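Local coordinates for protein aspartate--tRNA(Asp/Asn) ligase (Thermus thermophilus, PDB 1N9W) that charges both tRNA(Asp) and tRNA(Asn) with L-aspartate, activating the amino acid with ATP to Asp-AMP before transferring it to the acceptor end of the tRNA, at residues R26-G29 and R30-F33; V114-G118 and E119-A123; L377-K381 and Y382-P386. All blocks are in the same frame, centred on the assembly; numbering follows the deposited sequence.

The three contacts run in series along the chain and none touches another. Interaction 1 turns a hairpin in the OB-fold domain that reads tRNA; interactions 2 and 3 belong to the class II catalytic domain. Centres of interactions 1 and 2 are 26 Å apart, with nearest atoms about 12 Å; those of interactions 1 and 3 lie 73 Å apart, on opposite sides of the chain's centre. Although 48 Å separates the centres of interactions 2 and 3 within one chain, the homodimer joins them: R117 NH1 of one subunit bonds Y382 O of the other. Interaction 3 also approaches the predicted aspartate site, the F380 side chain being about 6 Å from that of R352.

Interaction 1: residues R26-G29 and R30-F33; sequences RDLG and RIQF
D27 and Q32 extend side by side from neighbouring strands, pointing the same way, with carboxylate and amide planes turned 69° apart. The Q32 NE2 hydrogen bond to D27 OD1 is 3.0 Å long and nearly straight, 172° at the hydrogen. It lies in the amide plane of Q32 but reaches the carboxylate from above its plane. The same oxygen is met nearly along its C-O axis by G29 N, 3.1 Å from D27 OD1, which makes an Asx turn. D27 CG stands opposite the backbone N (chi1 -165°), bringing OD1 within reach of both G29 N and Q32 NE2. Two donors thus grip one oxygen and tie the turn to the following strand; Q32 OE1 is held in addition by L50 N.

On the other face of the sheet, L28 and I31 also lie alongside one another, their CD1 atoms 3.8 Å apart. L28 CD1 sits near the plane of the F33 ring, at its edge, 4.2 Å from CE2. Beside this apolar group the CB atoms of R26 and F33 are 4.0 Å apart, while the arginine bends at chi2 and its guanidinium departs from strand 31-33; its charged end has a cation-pi partner in W24.

The backbone evidence agrees: R26 N to F33 O is 2.8 Å and F33 N to R26 O is 2.9 Å, a hydrogen-bonded antiparallel pair, followed by the non-hydrogen-bonded pair D27 and Q32. At the turn itself the L28 N to I31 O bond is weak. R26 is a tRNA-interacting residue, and F33 packs against another, Q44. The arrangement is a beta hairpin turned by a type II' turn from L28 to I31, with glycine at its first inner position, in the OB-fold anticodon-binding domain.

Interaction 2: residues V114-G118 and E119-A123; sequences VTLRG and EKARA
R122 N, in the first turn of helix 119-141, donates to G118 O 3.0 Å away, and G118 occupies the N-cap position of that helix. The junction follows a type I beta turn from T115 to G118, in the class II synthetase domain. Within the turn G118 N bonds T115 O at 3.2 Å; the next bond in the helix, A123 N to E119 O at 3.0 Å, continues the series begun by R122 N. The R122-G118 bond has 149° at the hydrogen, and its donor is tilted 24° from the carbonyl plane.

Apolar packing comes from L116 and A121. Placing L116 CG opposite its backbone N (chi1 -160°) swings CD1 to the start of the helix, where it lies 4.1 Å from A121 CB and also touches A121 O. The A121 methyl itself rests 3.4 Å from T115 O.

The two arginines reach the second subunit. R117 has a fully extended chain, whose guanidinium also forms a salt bridge with E56 of its own chain. R122, bent at chi2 and chi3, instead folds back over the turn, and its NH2 bonds V189 O of the second subunit. Along this path R122 CB passes 3.4 Å from L116 O, and R117 O lies over one face of the R122 guanidinium, 3.5 Å above its plane and displaced from the centre of the group.

Interaction 3: residues L377-K381 and Y382-P386; sequences LEVFK and YGMPP
Over one face of the Y382 ring lies the carbonyl oxygen of K381, 3.3 Å from Y382 CG, while V379 O sits near the ring plane at its edge. E378 O approaches obliquely, 3.5 Å from Y382 CD2. The E378 carboxylate runs alongside the ring with the two planes 30° apart, OE2 reaching to 4.0 Å from Y382 CE2. That carboxylate forms a salt bridge with K381, E378 OE1 to K381 NZ being 3.1 Å, its hydrogen-bond component weak. A bend at chi3 (43°) in the K381 chain accompanies the reach of NZ to the carboxylate.

Y382 N donates to V379 O at 2.9 Å, with the donor above the carbonyl plane. This bond closes the chain turn that leads from helix 374-377 toward strand 387-393 of the largely antiparallel sheet of the class II catalytic domain. Helix 356-364 packs on F380, whose ring also meets Y376; Y382 OH bonds P91 O of the second subunit, placing the tyrosine at the dimer interface.

Beyond G383, whose backbone takes a positive phi, M384 turns back onto residues 377-381. Its CB lies oblique to the F380 ring, 4.1 Å from F380 CD2, and bends at chi2 and chi3 bring M384 CE to V379 CG2 at 3.5 Å.

Interaction 1: residues R26-G29 and R30-F33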
# COMPACT_ATOMS: atom_id res chain seq x y z
N ARG B 26 3.45 40.43 3.00
CA ARG B 26 2.99 41.79 2.77
C ARG B 26 3.92 42.53 3.70
O ARG B 26 3.78 42.46 4.92
CB ARG B 26 1.56 41.96 3.25
CG ARG B 26 0.64 40.89 2.75
CD ARG B 26 0.06 41.24 1.41
NE ARG B 26 -0.88 40.22 0.93
CZ ARG B 26 -0.53 39.15 0.23
NH1 ARG B 26 0.75 38.94 -0.08
NH2 ARG B 26 -1.46 38.30 -0.18
N ASP B 27 4.90 43.22 3.11
CA ASP B 27 5.93 43.95 3.84
C ASP B 27 5.54 45.41 4.05
O ASP B 27 5.59 46.20 3.11
CB ASP B 27 7.23 43.90 3.03
CG ASP B 27 8.45 44.31 3.84
OD1 ASP B 27 8.33 45.12 4.78
OD2 ASP B 27 9.55 43.81 3.50
N LEU B 28 5.17 45.79 5.27
CA LEU B 28 4.80 47.18 5.52
C LEU B 28 5.79 47.84 6.48
O LEU B 28 5.41 48.68 7.29
CB LEU B 28 3.39 47.27 6.09
CG LEU B 28 2.27 46.66 5.24
CD1 LEU B 28 0.97 46.78 6.00
CD2 LEU B 28 2.17 47.35 3.89
N GLY B 29 7.05 47.44 6.39
CA GLY B 29 8.07 48.02 7.25
C GLY B 29 7.99 47.59 8.71
O GLY B 29 8.37 46.47 9.05
N ARG B 30 7.51 48.49 9.56
CA ARG B 30 7.38 48.24 11.00
C ARG B 30 6.57 46.99 11.28
O ARG B 30 6.87 46.25 12.21
CB ARG B 30 6.73 49.43 11.71
CG ARG B 30 7.61 50.67 11.80
CD ARG B 30 7.03 51.67 12.79
NE ARG B 30 7.93 52.80 13.01
CZ ARG B 30 7.81 53.68 14.00
NH1 ARG B 30 6.82 53.56 14.88
NH2 ARG B 30 8.69 54.67 14.12
N ILE B 31 5.52 46.77 10.50
CA ILE B 31 4.72 45.57 10.66
C ILE B 31 4.77 44.82 9.34
O ILE B 31 4.75 45.42 8.26
CB ILE B 31 3.24 45.89 11.02
CG1 ILE B 31 2.59 46.65 9.88
CG2 ILE B 31 3.17 46.70 12.30
CD1 ILE B 31 1.08 46.47 9.83
N GLN B 32 4.88 43.50 9.42
CA GLN B 32 4.94 42.66 8.23
C GLN B 32 4.00 41.49 8.44
O GLN B 32 3.97 40.88 9.51
CB GLN B 32 6.38 42.19 7.99
CG GLN B 32 7.33 43.36 7.74
CD GLN B 32 8.80 43.00 7.90
OE1 GLN B 32 9.21 42.37 8.88
NE2 GLN B 32 9.62 43.44 6.95
N PHE B 33 3.21 41.20 7.42
CA PHE B 33 2.26 40.11 7.49
C PHE B 33 2.77 38.96 6.65
O PHE B 33 3.15 39.14 5.49
CB PHE B 33 0.89 40.59 6.99
CG PHE B 33 0.19 41.53 7.93
CD1 PHE B 33 -0.51 41.03 9.02
CD2 PHE B 33 0.24 42.91 7.73
CE1 PHE B 33 -1.16 41.88 9.91
CE2 PHE B 33 -0.41 43.78 8.61
CZ PHE B 33 -1.11 43.26 9.71

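Interaction 2: residues V114-G118 and E119-A123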
# COMPACT_ATOMS: atom_id res chain seq x y z
N VAL B 114 6.49 22.56 -7.71
CA VAL B 114 6.25 23.64 -6.77
C VAL B 114 4.76 23.98 -6.59
O VAL B 114 4.31 24.26 -5.47
CB VAL B 114 7.10 24.89 -7.14
CG1 VAL B 114 6.67 25.43 -8.51
CG2 VAL B 114 6.98 25.95 -6.06
N THR B 115 3.99 23.94 -7.67
CA THR B 115 2.55 24.24 -7.60
C THR B 115 1.77 23.18 -6.84
O THR B 115 0.67 23.43 -6.35
CB THR B 115 1.92 24.36 -9.01
OG1 THR B 115 2.17 23.17 -9.76
CG2 THR B 115 2.49 25.55 -9.74
N LEU B 116 2.34 21.98 -6.72
CA LEU B 116 1.66 20.91 -6.01
C LEU B 116 1.60 21.19 -4.51
O LEU B 116 0.85 20.54 -3.78
CB LEU B 116 2.34 19.58 -6.29
CG LEU B 116 1.55 18.31 -6.04
CD1 LEU B 116 0.05 18.49 -6.34
CD2 LEU B 116 2.15 17.23 -6.92
N ARG B 117 2.39 22.16 -4.07
CA ARG B 117 2.42 22.50 -2.65
C ARG B 117 1.13 23.24 -2.25
O ARG B 117 0.78 23.26 -1.07
CB ARG B 117 3.65 23.36 -2.34
CG ARG B 117 4.98 22.65 -2.52
CD ARG B 117 6.10 23.60 -2.14
NE ARG B 117 7.44 23.08 -2.34
CZ ARG B 117 8.54 23.77 -2.05
NH1 ARG B 117 8.44 25.00 -1.56
NH2 ARG B 117 9.75 23.24 -2.25
N GLY B 118 0.43 23.82 -3.22
CA GLY B 118 -0.81 24.52 -2.90
C GLY B 118 -1.80 23.63 -2.17
O GLY B 118 -1.81 22.42 -2.38
N GLU B 119 -2.61 24.23 -1.30
CA GLU B 119 -3.61 23.48 -0.52
C GLU B 119 -4.60 22.71 -1.39
O GLU B 119 -4.88 21.54 -1.14
CB GLU B 119 -4.41 24.41 0.40
CG GLU B 119 -3.63 25.07 1.51
CD GLU B 119 -4.54 25.63 2.61
OE1 GLU B 119 -5.01 24.84 3.46
OE2 GLU B 119 -4.79 26.85 2.61
N LYS B 120 -5.15 23.39 -2.39
CA LYS B 120 -6.12 22.76 -3.26
C LYS B 120 -5.48 21.79 -4.22
O LYS B 120 -6.09 20.80 -4.61
CB LYS B 120 -6.90 23.82 -4.04
CG LYS B 120 -7.84 24.65 -3.18
CD LYS B 120 -8.63 25.61 -4.05
CE LYS B 120 -9.56 26.48 -3.22
NZ LYS B 120 -10.30 27.43 -4.09
N ALA B 121 -4.24 22.06 -4.61
CA ALA B 121 -3.55 21.17 -5.53
C ALA B 121 -3.14 19.85 -4.87
O ALA B 121 -3.18 18.80 -5.51
CB ALA B 121 -2.31 21.88 -6.10
N ARG B 122 -2.78 19.91 -3.60
CA ARG B 122 -2.33 18.73 -2.84
C ARG B 122 -3.50 17.93 -2.23
O ARG B 122 -3.39 16.73 -2.01
CB ARG B 122 -1.41 19.18 -1.69
CG ARG B 122 -2.16 19.31 -0.35
CD ARG B 122 -1.91 20.61 0.43
NE ARG B 122 -0.61 20.69 1.06
CZ ARG B 122 -0.35 21.37 2.18
NH1 ARG B 122 -1.30 22.03 2.82
NH2 ARG B 122 0.89 21.38 2.66
N ALA B 123 -4.61 18.62 -1.96
CA ALA B 123 -5.76 18.01 -1.32
C ALA B 123 -6.29 16.69 -1.93
O ALA B 123 -6.58 15.75 -1.20
CB ALA B 123 -6.90 19.03 -1.20

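Interaction 3: residues L377-K381 and Y382-P386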
# COMPACT_ATOMS: atom_id res chain seq x y z
N LEU B 377 -3.45 -22.19 -18.14
CA LEU B 377 -4.41 -23.25 -17.83
C LEU B 377 -3.94 -24.20 -16.73
O LEU B 377 -4.76 -24.83 -16.07
CB LEU B 377 -4.71 -24.05 -19.11
CG LEU B 377 -5.32 -23.30 -20.30
CD1 LEU B 377 -5.29 -24.19 -21.53
CD2 LEU B 377 -6.75 -22.87 -19.99
N GLU B 378 -2.63 -24.29 -16.52
CA GLU B 378 -2.07 -25.17 -15.52
C GLU B 378 -2.70 -25.14 -14.14
O GLU B 378 -3.25 -26.14 -13.67
CB GLU B 378 -0.57 -24.93 -15.38
CG GLU B 378 0.25 -25.75 -16.35
CD GLU B 378 0.11 -27.24 -16.08
OE1 GLU B 378 0.50 -28.04 -16.95
OE2 GLU B 378 -0.37 -27.61 -14.99
N VAL B 379 -2.64 -23.99 -13.47
CA VAL B 379 -3.21 -23.88 -12.14
C VAL B 379 -4.65 -24.36 -12.06
O VAL B 379 -5.05 -24.98 -11.08
CB VAL B 379 -3.14 -22.42 -11.61
CG1 VAL B 379 -4.01 -21.51 -12.45
CG2 VAL B 379 -3.57 -22.38 -10.15
N PHE B 380 -5.44 -24.09 -13.10
CA PHE B 380 -6.84 -24.50 -13.08
C PHE B 380 -7.03 -26.01 -13.16
O PHE B 380 -8.15 -26.50 -13.33
CB PHE B 380 -7.61 -23.81 -14.20
CG PHE B 380 -7.63 -22.31 -14.08
CD1 PHE B 380 -6.59 -21.55 -14.60
CD2 PHE B 380 -8.68 -21.67 -13.44
CE1 PHE B 380 -6.60 -20.16 -14.48
CE2 PHE B 380 -8.70 -20.28 -13.31
CZ PHE B 380 -7.65 -19.53 -13.83
N LYS B 381 -5.94 -26.75 -13.04
CA LYS B 381 -5.98 -28.20 -13.05
C LYS B 381 -5.74 -28.67 -11.61
O LYS B 381 -5.41 -29.82 -11.36
CB LYS B 381 -4.90 -28.75 -13.98
CG LYS B 381 -5.30 -28.71 -15.45
CD LYS B 381 -4.09 -28.68 -16.37
CE LYS B 381 -3.04 -29.60 -15.96
NZ LYS B 381 -1.97 -29.89 -16.71
N TYR B 382 -5.92 -27.74 -10.67
CA TYR B 382 -5.72 -28.05 -9.26
C TYR B 382 -6.81 -27.50 -8.37
O TYR B 382 -6.55 -26.75 -7.43
CB TYR B 382 -4.35 -27.55 -8.81
CG TYR B 382 -3.22 -28.27 -9.51
CD1 TYR B 382 -2.81 -29.54 -9.10
CD2 TYR B 382 -2.57 -27.70 -10.61
CE1 TYR B 382 -1.80 -30.23 -9.77
CE2 TYR B 382 -1.56 -28.37 -11.29
CZ TYR B 382 -1.18 -29.64 -10.86
OH TYR B 382 -0.19 -30.31 -11.53
N GLY B 383 -8.04 -27.88 -8.69
CA GLY B 383 -9.20 -27.47 -7.92
C GLY B 383 -9.34 -26.00 -7.57
O GLY B 383 -9.69 -25.67 -6.44
N MET B 384 -9.05 -25.12 -8.52
CA MET B 384 -9.21 -23.69 -8.26
C MET B 384 -10.70 -23.55 -7.94
O MET B 384 -11.55 -23.91 -8.74
CB MET B 384 -8.86 -22.87 -9.50
CG MET B 384 -8.65 -21.40 -9.21
SD MET B 384 -7.15 -21.05 -8.26
CE MET B 384 -6.26 -20.21 -9.46
N PRO B 385 -11.02 -23.02 -6.75
CA PRO B 385 -12.42 -22.84 -6.34
C PRO B 385 -13.15 -21.72 -7.06
O PRO B 385 -12.52 -20.81 -7.60
CB PRO B 385 -12.29 -22.56 -4.85
CG PRO B 385 -11.03 -21.73 -4.80
CD PRO B 385 -10.10 -22.50 -5.72
N PRO B 386 -14.50 -21.77 -7.09
CA PRO B 386 -15.23 -20.69 -7.77
C PRO B 386 -14.80 -19.36 -7.15
O PRO B 386 -14.80 -19.21 -5.93
CB PRO B 386 -16.69 -21.04 -7.49
CG PRO B 386 -16.64 -21.81 -6.21
CD PRO B 386 -15.43 -22.68 -6.41